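Side-chain contacts in transcriptional regulator (Rhodococcus jostii, PDB 5CYV), which binds p-coumaroyl-CoA and, as a MarR family regulator, probably binds DNA to control genes of p-hydroxycinnamate metabolism: residues B[68-71]-B[72-76]; B[106-109]-B[110-114]; B[128-131]-B[132-135]. All blocks are in the same frame, centred on the assembly; numbering follows the deposited sequence.

Interaction 1. Residues B[68-71]-B[72-76]; sequences QIVG and LVDEL
Ile69 holds the buried side of this helical turn, where its two methyl groups meet two different residues further along. CG2 of Ile69 packs against CG2 of Val73 at 3.9 Å, while the other branch carries CD1 of Ile69 to within 4.1 Å of CD1 of Leu72. The split follows from the torsion: with chi1 at -60°, CG2 lies anti to the backbone N and CG1 beside it, which sends the two branches to different neighbours. Both pairs meet at a slant rather than lying alongside. Val73 N donates to Ile69 O at 3.0 Å in a nearly straight bond (N-H...O 169°). Val73 CG2 also comes within 3.5 Å of Ile69 O and lies against that carbonyl on the packed side. Outside the turn, Ile69 rests on Val58 and Ala59 of helix 55-62, and Val73 on Val42 of helix 37-47 and Val82 of strand 82-87. Helices 55-62 and 70-78, followed by the strand pair 82-87 and 94-98, form the winged helix-turn-helix of the MarR fold, in which helix 70-78 takes the position of the recognition helix; by analogy with relatives it probably faces the DNA. The neighbouring flank, where Asp74 is exposed to solvent, is looser. Val70 and Asp74 lie side by side and point the same way, with CG1 of Val70 4.0 Å from OD2 of Asp74, so the methyl merely borders the carboxylate. Asp74 turns its charge to a salt bridge between OD1 and Arg84 of strand 82-87. Gly71 contributes backbone alone here, Gly71 O accepting from Glu75 N at 3.0 Å. Beyond CB the Glu75 chain runs out extended, its side chain about 6 Å from that of Glu78, which binds magnesium in a crystal structure of this protein, though not in this chain.

Interaction 2. Residues B[106-109]-B[110-114]; sequences RDDA and KARVD
Arg112 grips the carboxylate of Asp108 side-on, one helical turn back, with two nitrogens each taking a separate oxygen. The NE bond is the shorter and straighter: NE of Arg112 lies 2.8 Å from OD2 of Asp108 with an N-H...O angle of 174°. OD2 sits in the guanidinium plane, yet NE meets it from above the plane of the carboxylate. The second bond, from NH2 of Arg112 to OD1 of Asp108 at 3.1 Å, uses the syn lone pair of OD1 but is bent to 141°. The two flat groups are 51° apart, and this twist goes with the unequal geometry. Asp108 reaches its partner because CG is anti to its backbone N, while the Arg112 chain runs extended from CG to NE. With a leucine in place of Arg112, the Asp108 carboxylate would probably be left without its positive mate and free to turn. A second salt bridge joins Lys110 NZ to OD1 of Asp114 at 2.7 Å, again on a syn lone pair, and Gln5 of the second subunit adds a weak bond to the same NZ. Arg106 and Lys110 lie side by side and point the same way, with NH2 of Arg106 4.0 Å from CD of Lys110. Helix 100-121, which carries all these pairs, is the long helix that in MarR proteins links the DNA-binding lobe to the dimerisation region. Its main-chain bonds are of the i to i+4 kind; that from Val113 N to Ala109 O measures 2.9 Å, and CG2 of Val113 comes to 3.2 Å from the same Ala109 O. The apolar contacts gather on the buried side of the helix, where the side chains of Ala109 and Val113 both pack on Tyr40 of helix 37-47 and Leu30 of helix 11-30. Val113 also touches the bound p-coumaroyl-CoA.

Interaction 3. Residues B[128-131]-B[132-135]; sequences VVNQ and MRDT
The carbonyl oxygen of Gln131 is gripped twice by one residue, Thr135. Its hydroxyl OG1 donates to Gln131 O at 2.8 Å, and the backbone N of Thr135 donates to the same Gln131 O at 3.0 Å. The two donors arrive from opposite faces of the carbonyl plane. With chi1 near -58°, OG1 sits beside the Thr135 backbone N and is thus brought back over the preceding turn, so the hydroxyl is satisfied inside the helix. On another side of the helix Asn130 and Arg133 lie alongside each other, pointing the same way. NH1 of Arg133 reaches OD1 of Asn130 at 2.9 Å; the oxygen is in the guanidinium plane, but the bond is bent to 145° and the amide is turned about 50° from the guanidinium. A water donates to the same Asn130 OD1 at 3.2 Å and accepts weakly from NH2 of Arg133, closing a small ring at the guanidinium edge. CG1 of Val129 approaches that NH2 at 3.6 Å. NE of Arg133 is taken by the backbone oxygen of Asp9 of the second subunit, which helps fix the rotation of the group. Asp134, on the exposed side, binds magnesium in a crystal structure of this protein, with none bound to this chain here. Met132 and Thr135 both face the partner: Met132 packs on Thr135 of the second subunit, Thr135 on its Val128, and Gln131 meets its own counterpart there. Such pairing of a C-terminal helix with its copy is characteristic of the helical dimerisation region of MarR proteins.

The three contacts follow one another along the chain, each local to one stretch on or at the start of a helix, and none touches another. Interaction 1, in the winged helix-turn-helix, and interaction 3, at the dimer interface, lie on opposite sides of the chain's centre, with centres 31 Å apart. Interaction 2 has its centre 20 Å from that of interaction 1 and 22 Å from that of interaction 3. It is also the one that meets the bound ligand: Val113 comes within about 3 Å of a p-coumaroyl-CoA, whereas the side chains of Gln68 and Arg133 stay about 6 Å and 12 Å away. Helix 100-121 and helix 126-140, consecutive in the chain, bear interactions 2 and 3.

Interaction 1. Residues B[68-71]-B[72-76]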
ATOM      1  N   GLN B  68       0.422  -7.501 -17.091  1.00 21.85           N
ATOM      2  CA  GLN B  68       1.125  -7.849 -15.833  0.63 22.41           C
ATOM      3  C   GLN B  68       0.479  -9.037 -15.155  1.00 21.90           C
ATOM      4  O   GLN B  68       1.022  -9.605 -14.240  1.00 20.37           O
ATOM      5  CB  GLN B  68       1.198  -6.638 -14.877  0.63 22.50           C
ATOM      6  CG  GLN B  68       2.070  -5.544 -15.481  0.63 21.06           C
ATOM      7  CD  GLN B  68       2.805  -4.642 -14.449  0.63 27.04           C
ATOM      8  OE1 GLN B  68       2.860  -4.919 -13.254  0.63 20.82           O
ATOM      9  NE2 GLN B  68       3.347  -3.536 -14.953  0.63 26.85           N
ATOM     10  N   ILE B  69      -0.691  -9.448 -15.640  1.00 20.75           N
ATOM     11  CA  ILE B  69      -1.406 -10.540 -15.013  1.00 22.13           C
ATOM     12  C   ILE B  69      -1.025 -11.874 -15.667  1.00 21.58           C
ATOM     13  O   ILE B  69      -1.107 -12.916 -14.981  1.00 19.06           O
ATOM     14  CB  ILE B  69      -2.993 -10.326 -15.172  1.00 19.11           C
ATOM     15  CG1 ILE B  69      -3.419  -9.011 -14.514  1.00 22.83           C
ATOM     16  CG2 ILE B  69      -3.855 -11.477 -14.627  1.00 21.21           C
ATOM     17  CD1 ILE B  69      -2.993  -8.911 -13.073  1.00 22.10           C
ATOM     18  N   VAL B  70      -0.535 -11.835 -16.915  1.00 22.47           N
ATOM     19  CA  VAL B  70      -0.282 -13.073 -17.647  1.00 23.00           C
ATOM     20  C   VAL B  70       0.673 -14.000 -16.885  1.00 19.47           C
ATOM     21  O   VAL B  70       0.392 -15.198 -16.750  1.00 22.57           O
ATOM     22  CB  VAL B  70       0.285 -12.758 -19.012  1.00 29.55           C
ATOM     23  CG1 VAL B  70       0.632 -14.045 -19.763  1.00 31.26           C
ATOM     24  CG2 VAL B  70      -0.724 -11.935 -19.797  1.00 32.18           C
ATOM     25  N   GLY B  71       1.777 -13.443 -16.370  1.00 22.07           N
ATOM     26  CA  GLY B  71       2.748 -14.266 -15.661  1.00 22.63           C
ATOM     27  C   GLY B  71       2.291 -14.821 -14.333  1.00 21.97           C
ATOM     28  O   GLY B  71       2.729 -15.878 -13.895  1.00 22.73           O
ATOM     29  N   LEU B  72       1.388 -14.096 -13.655  1.00 21.74           N
ATOM     30  CA  LEU B  72       0.777 -14.590 -12.443  1.00 19.94           C
ATOM     31  C   LEU B  72      -0.109 -15.794 -12.733  1.00 19.58           C
ATOM     32  O   LEU B  72      -0.064 -16.782 -12.004  1.00 18.92           O
ATOM     33  CB  LEU B  72      -0.098 -13.512 -11.809  1.00 17.70           C
ATOM     34  CG  LEU B  72       0.635 -12.214 -11.502  1.00 18.48           C
ATOM     35  CD1 LEU B  72      -0.312 -11.198 -11.038  1.00 20.71           C
ATOM     36  CD2 LEU B  72       1.686 -12.458 -10.369  1.00 20.14           C
ATOM     37  N   VAL B  73      -0.896 -15.682 -13.808  1.00 18.11           N
ATOM     38  CA  VAL B  73      -1.698 -16.832 -14.251  1.00 18.10           C
ATOM     39  C   VAL B  73      -0.786 -17.973 -14.664  1.00 20.24           C
ATOM     40  O   VAL B  73      -1.080 -19.142 -14.304  1.00 22.48           O
ATOM     41  CB  VAL B  73      -2.674 -16.436 -15.368  1.00 19.22           C
ATOM     42  CG1 VAL B  73      -3.417 -17.678 -15.906  1.00 21.25           C
ATOM     43  CG2 VAL B  73      -3.654 -15.341 -14.824  1.00 19.09           C
ATOM     44  N   ASP B  74       0.345 -17.688 -15.346  1.00 22.42           N
ATOM     45  CA  ASP B  74       1.251 -18.773 -15.721  1.00 22.15           C
ATOM     46  C   ASP B  74       1.746 -19.503 -14.472  1.00 24.87           C
ATOM     47  O   ASP B  74       1.893 -20.725 -14.467  1.00 23.26           O
ATOM     48  CB  ASP B  74       2.467 -18.236 -16.501  1.00 22.90           C
ATOM     49  CG  ASP B  74       2.137 -17.721 -17.908  1.00 34.74           C
ATOM     50  OD1 ASP B  74       1.059 -18.008 -18.468  1.00 34.26           O
ATOM     51  OD2 ASP B  74       3.048 -17.026 -18.471  1.00 42.31           O
ATOM     52  N   GLU B  75       2.100 -18.733 -13.439  1.00 20.89           N
ATOM     53  CA  GLU B  75       2.590 -19.321 -12.198  1.00 20.85           C
ATOM     54  C   GLU B  75       1.527 -20.225 -11.573  1.00 21.41           C
ATOM     55  O   GLU B  75       1.822 -21.356 -11.163  1.00 22.58           O
ATOM     56  CB  GLU B  75       3.023 -18.207 -11.232  1.00 23.37           C
ATOM     57  CG  GLU B  75       3.403 -18.715  -9.881  1.00 26.96           C
ATOM     58  CD  GLU B  75       3.907 -17.642  -8.925  1.00 30.29           C
ATOM     59  OE1 GLU B  75       4.077 -17.990  -7.744  1.00 36.78           O
ATOM     60  OE2 GLU B  75       4.082 -16.462  -9.308  1.00 31.26           O
ATOM     61  N   LEU B  76       0.304 -19.726 -11.506  1.00 19.49           N
ATOM     62  CA  LEU B  76      -0.741 -20.511 -10.896  1.00 18.63           C
ATOM     63  C   LEU B  76      -1.066 -21.711 -11.746  1.00 20.15           C
ATOM     64  O   LEU B  76      -1.389 -22.793 -11.191  1.00 19.18           O
ATOM     65  CB  LEU B  76      -1.990 -19.638 -10.727  1.00 17.56           C
ATOM     66  CG  LEU B  76      -1.840 -18.499  -9.694  1.00 19.03           C
ATOM     67  CD1 LEU B  76      -3.053 -17.623  -9.793  1.00 19.13           C
ATOM     68  CD2 LEU B  76      -1.740 -19.051  -8.258  1.00 20.16           C
TER

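Interaction 2. Residues B[106-109]-B[110-114]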
ATOM      1  N   ARG B 106      -6.816 -21.882  -1.888  1.00 18.25           N
ATOM      2  CA  ARG B 106      -7.349 -20.552  -1.658  1.00 18.06           C
ATOM      3  C   ARG B 106      -8.034 -20.500  -0.299  1.00 19.47           C
ATOM      4  O   ARG B 106      -7.929 -19.502   0.416  1.00 20.96           O
ATOM      5  CB  ARG B 106      -8.336 -20.168  -2.762  1.00 18.93           C
ATOM      6  CG  ARG B 106      -9.270 -19.030  -2.390  1.00 22.67           C
ATOM      7  CD  ARG B 106     -10.716 -19.376  -2.705  1.00 58.79           C
ATOM      8  NE  ARG B 106     -11.639 -18.341  -2.249  1.00 63.87           N
ATOM      9  CZ  ARG B 106     -12.142 -18.278  -1.019  1.00 69.41           C
ATOM     10  NH1 ARG B 106     -11.812 -19.194  -0.119  1.00 66.91           N
ATOM     11  NH2 ARG B 106     -12.975 -17.301  -0.692  1.00 66.95           N
ATOM     12  N   ASP B 107      -8.657 -21.590   0.139  1.00 19.08           N
ATOM     13  CA  ASP B 107      -9.289 -21.599   1.453  1.00 21.33           C
ATOM     14  C   ASP B 107      -8.206 -21.528   2.552  1.00 19.55           C
ATOM     15  O   ASP B 107      -8.386 -20.824   3.546  1.00 22.18           O
ATOM     16  CB  ASP B 107     -10.129 -22.856   1.630  1.00 21.83           C
ATOM     17  CG  ASP B 107     -11.431 -22.756   0.898  1.00 25.55           C
ATOM     18  OD1 ASP B 107     -11.789 -21.643   0.450  1.00 30.06           O
ATOM     19  OD2 ASP B 107     -12.097 -23.780   0.785  1.00 32.99           O
ATOM     20  N   ASP B 108      -7.140 -22.291   2.384  1.00 19.07           N
ATOM     21  CA  ASP B 108      -6.016 -22.284   3.338  1.00 18.17           C
ATOM     22  C   ASP B 108      -5.370 -20.898   3.389  1.00 19.08           C
ATOM     23  O   ASP B 108      -5.136 -20.319   4.454  1.00 18.15           O
ATOM     24  CB  ASP B 108      -5.021 -23.343   2.919  1.00 19.89           C
ATOM     25  CG  ASP B 108      -3.803 -23.347   3.787  1.00 22.65           C
ATOM     26  OD1 ASP B 108      -3.837 -24.025   4.866  1.00 25.45           O
ATOM     27  OD2 ASP B 108      -2.813 -22.682   3.384  1.00 22.42           O
ATOM     28  N   ALA B 109      -5.133 -20.338   2.208  1.00 20.37           N
ATOM     29  CA  ALA B 109      -4.448 -19.078   2.141  1.00 19.14           C
ATOM     30  C   ALA B 109      -5.271 -17.913   2.699  1.00 17.98           C
ATOM     31  O   ALA B 109      -4.723 -17.019   3.372  1.00 19.30           O
ATOM     32  CB  ALA B 109      -4.057 -18.787   0.637  1.00 17.92           C
ATOM     33  N   LYS B 110      -6.594 -17.931   2.425  1.00 18.27           N
ATOM     34  CA  LYS B 110      -7.409 -16.847   2.911  1.00 18.43           C
ATOM     35  C   LYS B 110      -7.542 -16.924   4.446  1.00 17.20           C
ATOM     36  O   LYS B 110      -7.624 -15.895   5.080  1.00 19.28           O
ATOM     37  CB  LYS B 110      -8.792 -16.875   2.298  1.00 22.01           C
ATOM     38  CG  LYS B 110      -9.551 -15.616   2.760  1.00 28.52           C
ATOM     39  CD  LYS B 110     -10.653 -15.280   1.824  1.00 36.45           C
ATOM     40  CE  LYS B 110     -11.724 -14.439   2.533  1.00 41.18           C
ATOM     41  NZ  LYS B 110     -11.236 -13.257   3.275  1.00 38.02           N
ATOM     42  N   ALA B 111      -7.545 -18.138   4.988  1.00 18.12           N
ATOM     43  CA  ALA B 111      -7.585 -18.268   6.458  1.00 19.71           C
ATOM     44  C   ALA B 111      -6.311 -17.597   7.048  1.00 18.76           C
ATOM     45  O   ALA B 111      -6.395 -16.852   8.051  1.00 18.26           O
ATOM     46  CB  ALA B 111      -7.674 -19.714   6.857  1.00 19.51           C
ATOM     47  N   ARG B 112      -5.150 -17.887   6.474  1.00 16.92           N
ATOM     48  CA  ARG B 112      -3.899 -17.231   6.917  1.00 17.93           C
ATOM     49  C   ARG B 112      -3.906 -15.742   6.779  1.00 20.27           C
ATOM     50  O   ARG B 112      -3.556 -15.016   7.725  1.00 18.60           O
ATOM     51  CB  ARG B 112      -2.693 -17.807   6.120  1.00 16.74           C
ATOM     52  CG  ARG B 112      -2.521 -19.317   6.377  1.00 17.28           C
ATOM     53  CD  ARG B 112      -1.394 -19.872   5.440  1.00 17.69           C
ATOM     54  NE  ARG B 112      -1.437 -21.322   5.476  1.00 19.78           N
ATOM     55  CZ  ARG B 112      -0.959 -22.082   6.449  1.00 20.48           C
ATOM     56  NH1 ARG B 112      -0.292 -21.547   7.488  1.00 21.44           N
ATOM     57  NH2 ARG B 112      -1.172 -23.409   6.422  1.00 22.12           N
ATOM     58  N   VAL B 113      -4.365 -15.266   5.628  1.00 19.03           N
ATOM     59  CA  VAL B 113      -4.392 -13.835   5.386  1.00 20.45           C
ATOM     60  C   VAL B 113      -5.436 -13.118   6.275  1.00 19.26           C
ATOM     61  O   VAL B 113      -5.093 -12.105   6.885  1.00 20.38           O
ATOM     62  CB  VAL B 113      -4.654 -13.587   3.872  1.00 21.92           C
ATOM     63  CG1 VAL B 113      -4.954 -12.146   3.647  1.00 26.31           C
ATOM     64  CG2 VAL B 113      -3.436 -14.068   3.039  1.00 24.88           C
ATOM     65  N   ASP B 114      -6.603 -13.732   6.468  1.00 19.32           N
ATOM     66  CA  ASP B 114      -7.602 -13.177   7.383  1.00 20.20           C
ATOM     67  C   ASP B 114      -6.986 -12.979   8.807  1.00 19.30           C
ATOM     68  O   ASP B 114      -7.150 -11.953   9.477  1.00 23.05           O
ATOM     69  CB  ASP B 114      -8.852 -14.083   7.526  1.00 22.07           C
ATOM     70  CG  ASP B 114      -9.819 -14.030   6.307  1.00 29.47           C
ATOM     71  OD1 ASP B 114      -9.608 -13.209   5.420  1.00 29.51           O
ATOM     72  OD2 ASP B 114     -10.770 -14.858   6.310  1.00 35.48           O
TER

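Interaction 3. Residues B[128-131]-B[132-135]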
ATOM      1  N   VAL B 128     -16.203   2.631  12.101  1.00 21.18           N
ATOM      2  CA  VAL B 128     -14.982   3.213  11.552  1.00 20.24           C
ATOM      3  C   VAL B 128     -14.417   2.427  10.380  1.00 23.36           C
ATOM      4  O   VAL B 128     -14.015   3.036   9.373  1.00 23.61           O
ATOM      5  CB  VAL B 128     -13.946   3.366  12.682  1.00 22.24           C
ATOM      6  CG1 VAL B 128     -12.614   3.889  12.153  1.00 22.16           C
ATOM      7  CG2 VAL B 128     -14.469   4.360  13.687  1.00 22.45           C
ATOM      8  N   VAL B 129     -14.364   1.105  10.521  1.00 22.92           N
ATOM      9  CA  VAL B 129     -13.954   0.239   9.403  1.00 21.92           C
ATOM     10  C   VAL B 129     -14.860   0.426   8.217  1.00 23.68           C
ATOM     11  O   VAL B 129     -14.387   0.486   7.082  1.00 23.31           O
ATOM     12  CB  VAL B 129     -13.990  -1.226   9.803  1.00 22.99           C
ATOM     13  CG1 VAL B 129     -13.612  -2.116   8.569  1.00 28.01           C
ATOM     14  CG2 VAL B 129     -12.980  -1.413  10.936  1.00 28.62           C
ATOM     15  N   ASN B 130     -16.160   0.490   8.453  1.00 21.10           N
ATOM     16  CA  ASN B 130     -17.086   0.564   7.364  1.00 20.77           C
ATOM     17  C   ASN B 130     -16.844   1.855   6.598  1.00 22.82           C
ATOM     18  O   ASN B 130     -16.947   1.910   5.363  1.00 22.81           O
ATOM     19  CB  ASN B 130     -18.532   0.526   7.845  1.00 24.21           C
ATOM     20  CG  ASN B 130     -18.957  -0.861   8.358  1.00 28.08           C
ATOM     21  OD1 ASN B 130     -18.278  -1.853   8.066  1.00 27.98           O
ATOM     22  ND2 ASN B 130     -20.043  -0.927   9.149  1.00 25.88           N
ATOM     23  N   GLN B 131     -16.650   2.954   7.341  1.00 18.56           N
ATOM     24  CA  GLN B 131     -16.375   4.208   6.634  1.00 18.01           C
ATOM     25  C   GLN B 131     -15.059   4.185   5.880  1.00 20.91           C
ATOM     26  O   GLN B 131     -15.005   4.679   4.738  1.00 19.35           O
ATOM     27  CB  GLN B 131     -16.431   5.412   7.633  1.00 20.06           C
ATOM     28  CG  GLN B 131     -16.105   6.765   6.922  1.00 20.82           C
ATOM     29  CD  GLN B 131     -16.393   7.944   7.798  1.00 18.70           C
ATOM     30  OE1 GLN B 131     -17.582   8.246   8.114  1.00 24.76           O
ATOM     31  NE2 GLN B 131     -15.351   8.602   8.171  1.00 18.02           N
ATOM     32  N   MET B 132     -14.027   3.607   6.465  1.00 19.21           N
ATOM     33  CA  MET B 132     -12.752   3.492   5.746  1.00 19.97           C
ATOM     34  C   MET B 132     -12.936   2.652   4.460  1.00 20.35           C
ATOM     35  O   MET B 132     -12.434   3.031   3.395  1.00 19.43           O
ATOM     36  CB  MET B 132     -11.711   2.868   6.651  1.00 21.73           C
ATOM     37  CG  MET B 132     -10.388   2.834   6.002  1.00 32.13           C
ATOM     38  SD  MET B 132      -9.093   2.636   7.260  1.00 45.78           S
ATOM     39  CE  MET B 132      -9.578   3.968   8.315  1.00 37.20           C
ATOM     40  N   ARG B 133     -13.621   1.512   4.593  1.00 19.80           N
ATOM     41  CA  ARG B 133     -13.830   0.627   3.427  1.00 20.53           C
ATOM     42  C   ARG B 133     -14.461   1.389   2.295  1.00 23.44           C
ATOM     43  O   ARG B 133     -13.994   1.380   1.143  1.00 21.05           O
ATOM     44  CB  ARG B 133     -14.737  -0.559   3.787  1.00 21.58           C
ATOM     45  CG  ARG B 133     -14.987  -1.500   2.571  1.00 22.99           C
ATOM     46  CD  ARG B 133     -15.966  -2.624   2.900  1.00 24.30           C
ATOM     47  NE  ARG B 133     -15.388  -3.429   3.958  1.00 28.75           N
ATOM     48  CZ  ARG B 133     -15.801  -3.463   5.232  1.00 29.49           C
ATOM     49  NH1 ARG B 133     -16.809  -2.673   5.664  1.00 28.24           N
ATOM     50  NH2 ARG B 133     -15.169  -4.269   6.082  1.00 29.73           N
ATOM     51  N   ASP B 134     -15.567   2.060   2.578  1.00 21.75           N
ATOM     52  CA  ASP B 134     -16.316   2.708   1.537  1.00 22.65           C
ATOM     53  C   ASP B 134     -15.506   3.856   0.950  1.00 21.20           C
ATOM     54  O   ASP B 134     -15.555   4.064  -0.251  1.00 22.32           O
ATOM     55  CB  ASP B 134     -17.689   3.174   2.053  1.00 22.98           C
ATOM     56  CG  ASP B 134     -18.616   2.004   2.406  1.00 31.79           C
ATOM     57  OD1 ASP B 134     -18.185   0.814   2.319  1.00 33.09           O
ATOM     58  OD2 ASP B 134     -19.760   2.286   2.810  1.00 31.92           O
ATOM     59  N   THR B 135     -14.756   4.592   1.785  1.00 20.41           N
ATOM     60  CA  THR B 135     -13.948   5.696   1.283  1.00 17.10           C
ATOM     61  C   THR B 135     -12.834   5.156   0.367  1.00 18.62           C
ATOM     62  O   THR B 135     -12.607   5.708  -0.744  1.00 20.29           O
ATOM     63  CB  THR B 135     -13.348   6.517   2.464  1.00 21.45           C
ATOM     64  OG1 THR B 135     -14.449   6.982   3.251  1.00 22.33           O
ATOM     65  CG2 THR B 135     -12.623   7.733   1.923  1.00 21.46           C
TER
HETATM   66  O   HOH W   1     -16.522  -4.321   9.109  1.00 48.45           O